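Local coordinates for periplasmic protein (Legionella pneumophila subsp. pneumophila, PDB 4FGO), which binds calcium and, as a periplasmic member of the bacterial transglutaminase-like cysteine proteinase family, probably acts as a papain-like cysteine protease, at residues A[108-113]-A[153-158]. Sequence-based numbering, arbitrary orientation.
Sequences RITYAA and LKPVYS
The carbonyl oxygen of Tyr111 accepts two backbone N-H groups from the facing strand: a short bond of 2.7 Å runs from Val156 N to Tyr111 O, and a weak one of 3.4 Å comes from Tyr157 N to the same oxygen. Two residues opposite one make this a classic beta bulge, where the antiparallel register slips by one and Val156 takes a helix-like psi of -42°. Pro155 suits its place in a non-hydrogen-bonded pair with Ala112, where no N-H is needed for strand 107-114; the small Ala112 methyl lies against Pro155 CA. Beyond it, Ala113 and Lys154 exchange backbone hydrogen bonds, N to O each way. Strand 107-114 runs between 119-126 and 153-160 in a six-stranded antiparallel sheet, consistent with the papain-like fold of this cysteine proteinase clan. On the face bearing the two tyrosines, Tyr111 CB sits over the centre of the Tyr157 ring, 3.7 Å from its centroid, a CH-pi contact that a broad aromatic face readily offers. With CB rather than the Tyr111 ring over that face, the two rings, nearly parallel (16°), are slid apart and barely overlap. Val156 runs alongside Tyr111, its CB 3.8 Å from Tyr111 CD2. Across the opposite face, Thr110 OG1 and Ser158 OG share a 2.9 Å hydrogen bond; small hydroxyl residues fit this close, buried pair, and Thr110 OG1 also bonds to Ser125 OG on strand 119-126.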
loop_
_atom_site.group_PDB
_atom_site.type_symbol
_atom_site.label_atom_id
_atom_site.label_comp_id
_atom_site.label_asym_id
_atom_site.label_seq_id
_atom_site.Cartn_x
_atom_site.Cartn_y
_atom_site.Cartn_z
ATOM N N ARG A 108 -2.132 -1.918 -7.699
ATOM C CA ARG A 108 -0.859 -1.377 -8.203
ATOM C C ARG A 108 -0.362 -0.220 -7.353
ATOM O O ARG A 108 -1.140 0.617 -6.922
ATOM C CB ARG A 108 -1.002 -0.875 -9.642
ATOM C CG ARG A 108 -1.268 -1.966 -10.630
ATOM C CD ARG A 108 -1.378 -1.485 -12.057
ATOM N NE ARG A 108 -1.957 -2.578 -12.835
ATOM C CZ ARG A 108 -2.491 -2.461 -14.045
ATOM N NH1 ARG A 108 -2.527 -1.280 -14.659
ATOM N NH2 ARG A 108 -2.999 -3.540 -14.635
ATOM N N ILE A 109 0.941 -0.170 -7.126
ATOM C CA ILE A 109 1.532 0.956 -6.435
ATOM C C ILE A 109 1.812 2.017 -7.502
ATOM O O ILE A 109 2.405 1.711 -8.519
ATOM C CB ILE A 109 2.824 0.520 -5.743
ATOM C CG1 ILE A 109 2.535 -0.692 -4.834
ATOM C CG2 ILE A 109 3.432 1.676 -4.987
ATOM C CD1 ILE A 109 2.735 -0.445 -3.384
ATOM N N THR A 110 1.356 3.243 -7.274
ATOM C CA THR A 110 1.363 4.269 -8.313
ATOM C C THR A 110 2.235 5.454 -7.915
ATOM O O THR A 110 2.099 6.010 -6.832
ATOM C CB THR A 110 -0.073 4.800 -8.608
ATOM O OG1 THR A 110 -0.879 3.746 -9.157
ATOM C CG2 THR A 110 -0.028 5.954 -9.603
ATOM N N TYR A 111 3.126 5.831 -8.818
ATOM C CA TYR A 111 3.957 7.012 -8.656
ATOM C C TYR A 111 3.287 8.155 -9.423
ATOM O O TYR A 111 3.151 8.096 -10.645
ATOM C CB TYR A 111 5.356 6.705 -9.209
ATOM C CG TYR A 111 6.338 7.872 -9.180
ATOM C CD1 TYR A 111 7.481 7.834 -8.388
ATOM C CD2 TYR A 111 6.132 8.998 -9.968
ATOM C CE1 TYR A 111 8.379 8.904 -8.371
ATOM C CE2 TYR A 111 7.000 10.070 -9.945
ATOM C CZ TYR A 111 8.131 10.020 -9.159
ATOM O OH TYR A 111 9.002 11.103 -9.178
ATOM N N ALA A 112 2.882 9.200 -8.719
ATOM C CA ALA A 112 2.146 10.280 -9.375
ATOM C C ALA A 112 2.764 11.654 -9.142
ATOM O O ALA A 112 3.407 11.889 -8.121
ATOM C CB ALA A 112 0.683 10.272 -8.914
ATOM N N ALA A 113 2.570 12.562 -10.095
ATOM C CA ALA A 113 2.902 13.962 -9.877
ATOM C C ALA A 113 1.747 14.635 -9.138
ATOM O O ALA A 113 0.585 14.567 -9.569
ATOM C CB ALA A 113 3.187 14.665 -11.202
ATOM N N LEU A 153 -3.665 14.605 -8.915
ATOM C CA LEU A 153 -2.705 13.537 -9.148
ATOM C C LEU A 153 -2.636 13.152 -10.618
ATOM O O LEU A 153 -3.659 12.834 -11.229
ATOM C CB LEU A 153 -3.064 12.307 -8.310
ATOM C CG LEU A 153 -2.984 12.458 -6.789
ATOM C CD1 LEU A 153 -3.265 11.133 -6.123
ATOM C CD2 LEU A 153 -1.616 13.000 -6.366
ATOM N N LYS A 154 -1.425 13.191 -11.178
ATOM C CA LYS A 154 -1.186 12.734 -12.540
ATOM C C LYS A 154 -0.164 11.595 -12.514
ATOM O O LYS A 154 1.052 11.827 -12.348
ATOM C CB LYS A 154 -0.718 13.883 -13.443
ATOM C CG LYS A 154 -1.000 13.655 -14.931
ATOM C CD LYS A 154 0.283 13.697 -15.774
ATOM C CE LYS A 154 0.183 12.850 -17.054
ATOM N NZ LYS A 154 -0.797 13.360 -18.060
ATOM N N PRO A 155 -0.650 10.350 -12.665
ATOM C CA PRO A 155 0.203 9.160 -12.589
ATOM C C PRO A 155 1.327 9.230 -13.604
ATOM O O PRO A 155 1.117 9.771 -14.687
ATOM C CB PRO A 155 -0.749 8.017 -12.961
ATOM C CG PRO A 155 -2.099 8.527 -12.642
ATOM C CD PRO A 155 -2.055 10.004 -12.937
ATOM N N VAL A 156 2.498 8.706 -13.243
ATOM C CA VAL A 156 3.610 8.597 -14.161
ATOM C C VAL A 156 3.864 7.137 -14.466
ATOM O O VAL A 156 4.116 6.772 -15.612
ATOM C CB VAL A 156 4.894 9.228 -13.579
ATOM C CG1 VAL A 156 6.078 9.022 -14.538
ATOM C CG2 VAL A 156 4.649 10.705 -13.292
ATOM N N TYR A 157 3.810 6.291 -13.443
ATOM C CA TYR A 157 3.941 4.840 -13.652
ATOM C C TYR A 157 3.369 4.049 -12.483
ATOM O O TYR A 157 3.206 4.571 -11.397
ATOM C CB TYR A 157 5.395 4.435 -13.914
ATOM C CG TYR A 157 6.376 4.620 -12.762
ATOM C CD1 TYR A 157 6.537 3.630 -11.794
ATOM C CD2 TYR A 157 7.170 5.763 -12.668
ATOM C CE1 TYR A 157 7.442 3.775 -10.754
ATOM C CE2 TYR A 157 8.084 5.921 -11.625
ATOM C CZ TYR A 157 8.212 4.921 -10.671
ATOM O OH TYR A 157 9.103 5.051 -9.629
ATOM N N SER A 158 3.049 2.782 -12.708
ATOM C CA SER A 158 2.512 1.977 -11.626
ATOM C C SER A 158 3.141 0.625 -11.690
ATOM O O SER A 158 3.603 0.213 -12.737
ATOM C CB SER A 158 0.994 1.822 -11.768
ATOM O OG SER A 158 0.401 3.084 -11.728
#